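Putative lipoprotein (Bacteroides fragilis, PDB 3QNK) probably binds glycans at the cell surface as an outer-membrane SusD-like lipoprotein, its helices forming an alpha-alpha superhelix. Local coordinates at residues 148-153 with 195-200; 155-160 with 190-195; 302-307 with 479-484. All coordinates share one frame; numbering follows the deposited sequence.

Contact 1: residues 148-153 with 195-200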
loop_
_atom_site.group_PDB
_atom_site.type_symbol
_atom_site.label_atom_id
_atom_site.label_comp_id
_atom_site.label_asym_id
_atom_site.label_seq_id
_atom_site.Cartn_x
_atom_site.Cartn_y
_atom_site.Cartn_z
ATOM N N SER B 148 -11.537 0.018 -23.595
ATOM C CA SER B 148 -12.313 -1.214 -23.679
ATOM C C SER B 148 -11.404 -2.388 -23.330
ATOM O O SER B 148 -10.181 -2.295 -23.494
ATOM C CB SER B 148 -12.897 -1.374 -25.078
ATOM O OG SER B 148 -11.896 -1.437 -26.084
ATOM N N GLU B 149 -11.992 -3.498 -22.880
ATOM C CA GLU B 149 -11.231 -4.697 -22.582
ATOM C C GLU B 149 -10.435 -5.134 -23.840
ATOM O O GLU B 149 -9.267 -5.496 -23.704
ATOM C CB GLU B 149 -12.159 -5.823 -22.061
ATOM C CG GLU B 149 -11.412 -6.913 -21.299
ATOM C CD GLU B 149 -12.197 -7.979 -20.558
ATOM O OE1 GLU B 149 -13.379 -8.187 -20.906
ATOM O OE2 GLU B 149 -11.610 -8.649 -19.670
ATOM N N LYS B 150 -11.043 -5.025 -25.052
ATOM C CA LYS B 150 -10.407 -5.413 -26.317
ATOM C C LYS B 150 -9.140 -4.612 -26.546
ATOM O O LYS B 150 -8.105 -5.213 -26.856
ATOM C CB LYS B 150 -11.361 -5.275 -27.527
ATOM C CG LYS B 150 -11.036 -6.254 -28.672
ATOM C CD LYS B 150 -11.470 -7.723 -28.355
ATOM C CE LYS B 150 -11.076 -8.770 -29.389
ATOM N NZ LYS B 150 -11.444 -10.156 -28.956
ATOM N N GLU B 151 -9.206 -3.270 -26.345
ATOM C CA GLU B 151 -8.077 -2.341 -26.470
ATOM C C GLU B 151 -6.943 -2.696 -25.502
ATOM O O GLU B 151 -5.764 -2.626 -25.856
ATOM C CB GLU B 151 -8.551 -0.938 -26.153
ATOM C CG GLU B 151 -8.669 0.003 -27.317
ATOM C CD GLU B 151 -8.700 1.444 -26.846
ATOM O OE1 GLU B 151 -9.683 1.849 -26.174
ATOM O OE2 GLU B 151 -7.684 2.142 -27.076
ATOM N N CYS B 152 -7.307 -3.052 -24.268
ATOM C CA CYS B 152 -6.370 -3.426 -23.220
ATOM C C CYS B 152 -5.664 -4.738 -23.598
ATOM O O CYS B 152 -4.433 -4.794 -23.527
ATOM C CB CYS B 152 -7.091 -3.518 -21.879
ATOM S SG CYS B 152 -7.753 -1.927 -21.290
ATOM N N TYR B 153 -6.424 -5.742 -24.116
ATOM C CA TYR B 153 -5.819 -6.993 -24.572
ATOM C C TYR B 153 -4.886 -6.727 -25.764
ATOM O O TYR B 153 -3.811 -7.319 -25.828
ATOM C CB TYR B 153 -6.878 -8.051 -24.904
ATOM C CG TYR B 153 -7.351 -8.808 -23.685
ATOM C CD1 TYR B 153 -6.507 -9.683 -23.011
ATOM C CD2 TYR B 153 -8.642 -8.652 -23.205
ATOM C CE1 TYR B 153 -6.941 -10.378 -21.880
ATOM C CE2 TYR B 153 -9.090 -9.352 -22.088
ATOM C CZ TYR B 153 -8.239 -10.211 -21.424
ATOM O OH TYR B 153 -8.699 -10.843 -20.294
ATOM N N ASP B 195 -8.826 -13.774 -24.086
ATOM C CA ASP B 195 -9.615 -12.936 -24.994
ATOM C C ASP B 195 -10.204 -13.716 -26.202
ATOM O O ASP B 195 -10.656 -13.103 -27.198
ATOM C CB ASP B 195 -8.787 -11.734 -25.496
ATOM C CG ASP B 195 -9.654 -10.623 -26.061
ATOM O OD1 ASP B 195 -10.823 -10.481 -25.604
ATOM O OD2 ASP B 195 -9.185 -9.921 -26.988
ATOM N N LYS B 196 -10.219 -15.061 -26.110
ATOM C CA LYS B 196 -10.803 -15.957 -27.110
ATOM C C LYS B 196 -10.234 -15.747 -28.547
ATOM O O LYS B 196 -10.941 -15.992 -29.538
ATOM C CB LYS B 196 -12.357 -15.869 -27.120
ATOM C CG LYS B 196 -13.008 -16.140 -25.770
ATOM C CD LYS B 196 -14.470 -16.387 -25.942
ATOM C CE LYS B 196 -15.169 -16.923 -24.717
ATOM N NZ LYS B 196 -16.647 -17.000 -24.935
ATOM N N ARG B 197 -8.933 -15.396 -28.650
ATOM C CA ARG B 197 -8.202 -15.250 -29.909
ATOM C C ARG B 197 -7.537 -16.584 -30.217
ATOM O O ARG B 197 -6.313 -16.700 -30.201
ATOM C CB ARG B 197 -7.160 -14.107 -29.802
ATOM C CG ARG B 197 -7.743 -12.793 -29.340
ATOM C CD ARG B 197 -6.727 -11.684 -29.376
ATOM N NE ARG B 197 -7.279 -10.475 -28.772
ATOM C CZ ARG B 197 -6.894 -9.236 -29.057
ATOM N NH1 ARG B 197 -5.937 -9.016 -29.952
ATOM N NH2 ARG B 197 -7.472 -8.207 -28.459
ATOM N N TYR B 198 -8.357 -17.601 -30.470
ATOM C CA TYR B 198 -7.946 -19.003 -30.631
ATOM C C TYR B 198 -6.960 -19.263 -31.778
ATOM O O TYR B 198 -5.953 -19.963 -31.547
ATOM C CB TYR B 198 -9.172 -19.925 -30.756
ATOM C CG TYR B 198 -10.165 -19.778 -29.624
ATOM C CD1 TYR B 198 -9.767 -19.923 -28.294
ATOM C CD2 TYR B 198 -11.506 -19.495 -29.876
ATOM C CE1 TYR B 198 -10.672 -19.774 -27.246
ATOM C CE2 TYR B 198 -12.429 -19.367 -28.833
ATOM C CZ TYR B 198 -12.008 -19.519 -27.519
ATOM O OH TYR B 198 -12.885 -19.402 -26.465
ATOM N N GLU B 199 -7.205 -18.685 -32.982
ATOM C CA GLU B 199 -6.272 -18.872 -34.114
ATOM C C GLU B 199 -4.865 -18.381 -33.716
ATOM O O GLU B 199 -3.872 -19.035 -34.056
ATOM C CB GLU B 199 -6.773 -18.196 -35.396
ATOM N N ASP B 200 -4.801 -17.306 -32.893
ATOM C CA ASP B 200 -3.550 -16.729 -32.393
ATOM C C ASP B 200 -2.881 -17.607 -31.337
ATOM O O ASP B 200 -1.660 -17.754 -31.397
ATOM C CB ASP B 200 -3.769 -15.319 -31.833
ATOM C CG ASP B 200 -4.171 -14.290 -32.872
ATOM O OD1 ASP B 200 -3.367 -14.038 -33.819
ATOM O OD2 ASP B 200 -5.289 -13.747 -32.758
#
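Tyr153 and Asp195 bring the two backbones nearest, with 7.1 Å between their CA atoms. Residues 148-153 form the start of helix 149-166, with Ser148 as N-cap and its OG accepting from Glu151 N. Residues 195-200 span the turn after helix 181-194 and the first residues of helix 198-209. A Schellman motif with Lys196 at positive phi ends helix 181-194, and Arg197 takes the N-cap position of helix 198-209.

The Asp195 carboxylate runs parallel to the Tyr153 ring, 9° between planes, but is displaced past its CG-CD2 rim; Asp195 CB sits over the face, 3.8 Å from the ring centroid. With chi1 at -162°, the carboxylate swings away from the backbone N of Asp195 and toward helix 149-166. There OD2 collects three donors. Arg197 comes side-on, offering NE at 2.7 Å and NH2 at 2.8 Å to OD2, which lies in the guanidinium plane. Lys150, bent at chi2, brings NZ to 3.0 Å from the same OD2, but from well above the carboxylate plane. The edge of the guanidinium also faces Lys150 O, and NH2 has a second acidic partner in Asp154.

One carboxylate oxygen thus sits between two cationic groups, Lys150 NZ and Arg197 NE, 4.2 Å apart. It probably offsets their mutual repulsion, and they in turn should favour the ionised form of Asp195, tying the turn to the start of helix 149-166.

Contact 2: residues 155-160 with 190-195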
loop_
_atom_site.group_PDB
_atom_site.type_symbol
_atom_site.label_atom_id
_atom_site.label_comp_id
_atom_site.label_asym_id
_atom_site.label_seq_id
_atom_site.Cartn_x
_atom_site.Cartn_y
_atom_site.Cartn_z
ATOM N N PHE B 155 -3.185 -3.834 -26.249
ATOM C CA PHE B 155 -2.015 -3.188 -25.634
ATOM C C PHE B 155 -1.055 -4.240 -25.078
ATOM O O PHE B 155 0.112 -4.224 -25.449
ATOM C CB PHE B 155 -2.449 -2.198 -24.524
ATOM C CG PHE B 155 -1.363 -1.306 -23.987
ATOM C CD1 PHE B 155 -0.479 -1.762 -23.013
ATOM C CD2 PHE B 155 -1.252 0.009 -24.407
ATOM C CE1 PHE B 155 0.527 -0.939 -22.517
ATOM C CE2 PHE B 155 -0.269 0.842 -23.883
ATOM C CZ PHE B 155 0.624 0.355 -22.951
ATOM N N ILE B 156 -1.559 -5.173 -24.240
ATOM C CA ILE B 156 -0.786 -6.266 -23.629
ATOM C C ILE B 156 -0.098 -7.086 -24.713
ATOM O O ILE B 156 1.112 -7.320 -24.643
ATOM C CB ILE B 156 -1.662 -7.168 -22.703
ATOM C CG1 ILE B 156 -2.230 -6.374 -21.498
ATOM C CG2 ILE B 156 -0.874 -8.385 -22.217
ATOM C CD1 ILE B 156 -3.460 -7.004 -20.887
ATOM N N LEU B 157 -0.862 -7.486 -25.730
ATOM C CA LEU B 157 -0.349 -8.328 -26.812
ATOM C C LEU B 157 0.651 -7.605 -27.698
ATOM O O LEU B 157 1.558 -8.254 -28.208
ATOM C CB LEU B 157 -1.510 -8.912 -27.627
ATOM C CG LEU B 157 -2.373 -9.951 -26.865
ATOM C CD1 LEU B 157 -3.657 -10.266 -27.592
ATOM C CD2 LEU B 157 -1.577 -11.192 -26.550
ATOM N N GLU B 158 0.544 -6.273 -27.858
ATOM C CA GLU B 158 1.533 -5.528 -28.638
ATOM C C GLU B 158 2.860 -5.488 -27.879
ATOM O O GLU B 158 3.905 -5.660 -28.494
ATOM C CB GLU B 158 1.044 -4.126 -28.990
ATOM C CG GLU B 158 0.792 -3.986 -30.482
ATOM C CD GLU B 158 1.975 -4.258 -31.400
ATOM O OE1 GLU B 158 2.971 -3.501 -31.330
ATOM O OE2 GLU B 158 1.893 -5.211 -32.211
ATOM N N ASP B 159 2.806 -5.356 -26.536
ATOM C CA ASP B 159 3.977 -5.378 -25.642
ATOM C C ASP B 159 4.659 -6.742 -25.705
ATOM O O ASP B 159 5.885 -6.796 -25.806
ATOM C CB ASP B 159 3.589 -5.047 -24.178
ATOM C CG ASP B 159 3.806 -3.600 -23.733
ATOM O OD1 ASP B 159 4.525 -2.859 -24.439
ATOM O OD2 ASP B 159 3.297 -3.226 -22.648
ATOM N N LEU B 160 3.869 -7.839 -25.698
ATOM C CA LEU B 160 4.392 -9.201 -25.763
ATOM C C LEU B 160 4.924 -9.522 -27.144
ATOM O O LEU B 160 5.905 -10.269 -27.245
ATOM C CB LEU B 160 3.362 -10.238 -25.315
ATOM C CG LEU B 160 3.043 -10.225 -23.816
ATOM C CD1 LEU B 160 1.804 -11.009 -23.525
ATOM C CD2 LEU B 160 4.236 -10.704 -22.975
ATOM N N ARG B 190 -1.651 -17.366 -23.231
ATOM C CA ARG B 190 -2.665 -17.279 -22.172
ATOM C C ARG B 190 -3.521 -16.033 -22.339
ATOM O O ARG B 190 -4.751 -16.148 -22.287
ATOM C CB ARG B 190 -2.032 -17.284 -20.789
ATOM C CG ARG B 190 -3.064 -17.515 -19.701
ATOM C CD ARG B 190 -2.543 -17.030 -18.381
ATOM N NE ARG B 190 -1.490 -17.907 -17.880
ATOM C CZ ARG B 190 -0.852 -17.738 -16.729
ATOM N NH1 ARG B 190 -1.143 -16.707 -15.944
ATOM N NH2 ARG B 190 0.088 -18.597 -16.354
ATOM N N VAL B 191 -2.868 -14.839 -22.559
ATOM C CA VAL B 191 -3.545 -13.552 -22.797
ATOM C C VAL B 191 -4.515 -13.687 -24.019
ATOM O O VAL B 191 -5.675 -13.260 -23.932
ATOM C CB VAL B 191 -2.528 -12.404 -22.972
ATOM C CG1 VAL B 191 -3.226 -11.093 -23.282
ATOM C CG2 VAL B 191 -1.686 -12.243 -21.720
ATOM N N GLU B 192 -4.064 -14.347 -25.094
ATOM C CA GLU B 192 -4.871 -14.596 -26.283
ATOM C C GLU B 192 -6.041 -15.542 -25.981
ATOM O O GLU B 192 -7.134 -15.351 -26.509
ATOM C CB GLU B 192 -4.018 -15.168 -27.429
ATOM C CG GLU B 192 -3.017 -14.190 -28.040
ATOM C CD GLU B 192 -1.898 -14.791 -28.886
ATOM O OE1 GLU B 192 -1.497 -15.945 -28.615
ATOM O OE2 GLU B 192 -1.400 -14.099 -29.806
ATOM N N LEU B 193 -5.826 -16.549 -25.116
ATOM C CA LEU B 193 -6.866 -17.508 -24.741
ATOM C C LEU B 193 -7.941 -16.824 -23.891
ATOM O O LEU B 193 -9.144 -17.061 -24.086
ATOM C CB LEU B 193 -6.246 -18.705 -23.993
ATOM C CG LEU B 193 -7.179 -19.875 -23.634
ATOM C CD1 LEU B 193 -7.703 -20.579 -24.885
ATOM C CD2 LEU B 193 -6.490 -20.850 -22.733
ATOM N N TYR B 194 -7.500 -15.967 -22.954
ATOM C CA TYR B 194 -8.375 -15.185 -22.077
ATOM C C TYR B 194 -9.297 -14.297 -22.921
ATOM O O TYR B 194 -10.466 -14.207 -22.577
ATOM C CB TYR B 194 -7.543 -14.373 -21.042
ATOM C CG TYR B 194 -7.143 -15.171 -19.805
ATOM C CD1 TYR B 194 -6.902 -16.541 -19.878
ATOM C CD2 TYR B 194 -7.087 -14.571 -18.550
ATOM C CE1 TYR B 194 -6.618 -17.295 -18.735
ATOM C CE2 TYR B 194 -6.770 -15.313 -17.398
ATOM C CZ TYR B 194 -6.509 -16.673 -17.502
ATOM O OH TYR B 194 -6.150 -17.431 -16.411
ATOM N N ASP B 195 -8.826 -13.774 -24.086
ATOM C CA ASP B 195 -9.615 -12.936 -24.994
ATOM C C ASP B 195 -10.204 -13.716 -26.202
ATOM O O ASP B 195 -10.656 -13.103 -27.198
ATOM C CB ASP B 195 -8.787 -11.734 -25.496
ATOM C CG ASP B 195 -9.654 -10.623 -26.061
ATOM O OD1 ASP B 195 -10.823 -10.481 -25.604
ATOM O OD2 ASP B 195 -9.185 -9.921 -26.988
#
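Leu157 meets Glu192, the one touching residue here with a flat group, at CG and not on a face of the carboxylate. Both leucine methyls approach that methylene, CD2 at 3.6 Å from Glu192 CG and CD1 at 4.0 Å. The Glu192 chain runs extended beyond CG, carrying its charge past the leucine, and OE1 finds a hydrogen-bond partner in Ser204. The rings of Phe155 and Tyr194 take no part: Phe155 is on the far side of its helix, edge-to-face with Tyr119, and Tyr194 meets Phe120 with the planes at about 55°.

What joins the two segments is aliphatic packing around Val191. Its CG1, standing anti to the backbone N (chi1 177°), touches Leu157 CD2 and Ile156 CG2, each at 3.7 Å. The other branch, CG2, leans toward Leu160, whose CD1 is 4.1 Å away. Ile156 CG2 lies within reach of both valine methyls, while the Leu157 and Val191 side chains run alongside each other, head to tail. No hydrogen bond crosses between the segments, so shape and the burial of these methyl groups hold them together.

The axes of the short segments approach to 10.4 Å with their directions 159° apart. Helices 149-166 and 181-194, consecutive in the chain, therefore pack as a nearly antiparallel pair, in keeping with the alpha-alpha superhelix of this TPR-related family. Helix 101-126 lies alongside, with Ala116 against Leu160, and helix 198-209 reaches Glu192 through Val201.

Contact 3: residues 302-307 with 479-484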
loop_
_atom_site.group_PDB
_atom_site.type_symbol
_atom_site.label_atom_id
_atom_site.label_comp_id
_atom_site.label_asym_id
_atom_site.label_seq_id
_atom_site.Cartn_x
_atom_site.Cartn_y
_atom_site.Cartn_z
ATOM N N GLN B 302 -23.896 -40.391 6.896
ATOM C CA GLN B 302 -23.201 -41.561 6.358
ATOM C C GLN B 302 -21.784 -41.646 6.846
ATOM O O GLN B 302 -21.035 -40.676 6.681
ATOM C CB GLN B 302 -23.199 -41.547 4.825
ATOM C CG GLN B 302 -22.565 -42.816 4.289
ATOM C CD GLN B 302 -23.047 -43.319 2.960
ATOM O OE1 GLN B 302 -23.542 -42.584 2.070
ATOM N NE2 GLN B 302 -22.816 -44.604 2.785
ATOM N N VAL B 303 -21.386 -42.821 7.381
ATOM C CA VAL B 303 -20.020 -42.999 7.847
ATOM C C VAL B 303 -19.273 -43.921 6.885
ATOM O O VAL B 303 -19.775 -44.989 6.517
ATOM C CB VAL B 303 -19.972 -43.503 9.301
ATOM C CG1 VAL B 303 -18.536 -43.661 9.785
ATOM C CG2 VAL B 303 -20.742 -42.568 10.242
ATOM N N PHE B 304 -18.089 -43.479 6.456
ATOM C CA PHE B 304 -17.211 -44.238 5.598
ATOM C C PHE B 304 -15.955 -44.648 6.316
ATOM O O PHE B 304 -15.505 -43.937 7.204
ATOM C CB PHE B 304 -16.815 -43.434 4.383
ATOM C CG PHE B 304 -17.985 -42.867 3.637
ATOM C CD1 PHE B 304 -18.608 -43.603 2.621
ATOM C CD2 PHE B 304 -18.461 -41.587 3.927
ATOM C CE1 PHE B 304 -19.683 -43.066 1.913
ATOM C CE2 PHE B 304 -19.511 -41.043 3.201
ATOM C CZ PHE B 304 -20.112 -41.778 2.194
ATOM N N ASP B 305 -15.379 -45.794 5.921
ATOM C CA ASP B 305 -14.112 -46.285 6.437
ATOM C C ASP B 305 -13.096 -46.120 5.339
ATOM O O ASP B 305 -13.273 -46.655 4.244
ATOM C CB ASP B 305 -14.209 -47.743 6.898
ATOM C CG ASP B 305 -12.991 -48.228 7.663
ATOM O OD1 ASP B 305 -11.907 -48.369 7.034
ATOM O OD2 ASP B 305 -13.122 -48.481 8.891
ATOM N N ILE B 306 -12.036 -45.367 5.629
ATOM C CA ILE B 306 -10.948 -45.020 4.716
ATOM C C ILE B 306 -10.344 -46.272 4.034
ATOM O O ILE B 306 -9.795 -46.175 2.943
ATOM C CB ILE B 306 -9.901 -44.210 5.536
ATOM C CG1 ILE B 306 -9.292 -43.110 4.712
ATOM C CG2 ILE B 306 -8.848 -45.060 6.286
ATOM C CD1 ILE B 306 -8.387 -42.166 5.531
ATOM N N ASN B 307 -10.487 -47.441 4.668
ATOM C CA ASN B 307 -9.951 -48.703 4.190
ATOM C C ASN B 307 -10.994 -49.560 3.475
ATOM O O ASN B 307 -10.606 -50.259 2.546
ATOM C CB ASN B 307 -9.286 -49.477 5.331
ATOM C CG ASN B 307 -8.056 -48.755 5.896
ATOM O OD1 ASN B 307 -7.918 -48.552 7.115
ATOM N ND2 ASN B 307 -7.134 -48.312 5.026
ATOM N N THR B 479 -10.026 -44.144 11.491
ATOM C CA THR B 479 -10.252 -44.806 10.210
ATOM C C THR B 479 -11.543 -44.320 9.488
ATOM O O THR B 479 -11.662 -44.516 8.282
ATOM C CB THR B 479 -10.267 -46.327 10.496
ATOM O OG1 THR B 479 -10.223 -47.064 9.288
ATOM C CG2 THR B 479 -11.450 -46.771 11.349
ATOM N N GLU B 480 -12.475 -43.671 10.206
ATOM C CA GLU B 480 -13.761 -43.265 9.657
ATOM C C GLU B 480 -14.004 -41.788 9.652
ATOM O O GLU B 480 -13.619 -41.078 10.584
ATOM C CB GLU B 480 -14.907 -43.902 10.437
ATOM C CG GLU B 480 -14.873 -45.410 10.466
ATOM C CD GLU B 480 -15.511 -45.975 11.716
ATOM O OE1 GLU B 480 -15.059 -45.607 12.823
ATOM O OE2 GLU B 480 -16.469 -46.772 11.590
ATOM N N PHE B 481 -14.795 -41.363 8.643
ATOM C CA PHE B 481 -15.171 -39.988 8.368
ATOM C C PHE B 481 -16.595 -39.875 7.834
ATOM O O PHE B 481 -17.180 -40.859 7.379
ATOM C CB PHE B 481 -14.186 -39.370 7.353
ATOM C CG PHE B 481 -14.273 -39.943 5.963
ATOM C CD1 PHE B 481 -13.555 -41.082 5.616
ATOM C CD2 PHE B 481 -15.075 -39.348 4.998
ATOM C CE1 PHE B 481 -13.672 -41.642 4.331
ATOM C CE2 PHE B 481 -15.185 -39.899 3.715
ATOM C CZ PHE B 481 -14.479 -41.037 3.386
ATOM N N LYS B 482 -17.128 -38.637 7.912
ATOM C CA LYS B 482 -18.409 -38.135 7.411
ATOM C C LYS B 482 -18.089 -37.013 6.404
ATOM O O LYS B 482 -17.061 -36.339 6.563
ATOM C CB LYS B 482 -19.280 -37.589 8.570
ATOM C CG LYS B 482 -19.950 -38.624 9.486
ATOM C CD LYS B 482 -20.485 -37.909 10.727
ATOM C CE LYS B 482 -21.403 -38.710 11.627
ATOM N NZ LYS B 482 -22.609 -37.923 12.029
ATOM N N VAL B 483 -18.963 -36.796 5.385
ATOM C CA VAL B 483 -18.809 -35.691 4.419
ATOM C C VAL B 483 -19.524 -34.488 5.019
ATOM O O VAL B 483 -20.632 -34.617 5.524
ATOM C CB VAL B 483 -19.295 -36.044 2.980
ATOM C CG1 VAL B 483 -19.133 -34.859 2.022
ATOM C CG2 VAL B 483 -18.554 -37.280 2.454
ATOM N N THR B 484 -18.879 -33.337 5.015
ATOM C CA THR B 484 -19.408 -32.093 5.606
ATOM C C THR B 484 -19.628 -30.991 4.591
ATOM O O THR B 484 -18.979 -31.011 3.547
ATOM C CB THR B 484 -18.363 -31.561 6.629
ATOM O OG1 THR B 484 -17.116 -31.273 5.957
ATOM C CG2 THR B 484 -18.141 -32.529 7.781
#
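Phe304 meets the Phe481 ring from its first side-chain atom: CB makes a CH-pi contact over the face, 3.8 Å from the centroid, with Phe481 CZ the nearest atom at 3.5 Å. CG, anti to the carbonyl carbon (chi1 -53°), carries the ring out past that of Phe481 toward Val483. CD2 slips outward to 3.7 Å from Phe481 CE2, and CE2 reaches Val483 CG2 at 4.0 Å. The rings are near parallel, at 25°, but displaced so that little of one lies over the other.

The backbones underneath form an antiparallel ladder. Phe304 and Phe481 are a hydrogen-bonded pair, with Phe304 N to Phe481 O at 2.9 Å, and Phe481 N returning a bond to Phe304 O. Ile306 N extends the ladder to Thr479 O at 2.8 Å. Asp305, paired with Glu480 on the other face, bends into an Asx turn, its OD1 accepting from Asn307 N. Thr479 OG1 is 3.1 Å from Asp305 OD1, a weak bond at best, with Asp305 OD2 also near.

Strand 304-305 thus edges a three-stranded antiparallel sheet, with 480-488 in the middle and 469-475 beyond; Phe475 and Val473 of that far strand also pack on Phe481.

How the contacts relate
Contacts 1 and 2 belong to one piece of structure. Both use helix 149-166, their centres are 6 Å apart, and Asp195 falls in both pairs of segments; contact 2 is nested inside the chain loop that contact 1 closes. They also touch directly: Tyr153 CD1 lies 3.6 Å from Val191 CG1, and Arg197 NH1 is 3.5 Å from Leu157 CD1, so the salt-bridge network runs straight into the aliphatic packing. A bound acetate, probably from the crystallisation liquor, sits about 4 Å from the Tyr153 side chain. Contact 3 lies across the chain's centre, about 47 Å from contact 1 and 46 Å from contact 2 between centres, and touches neither.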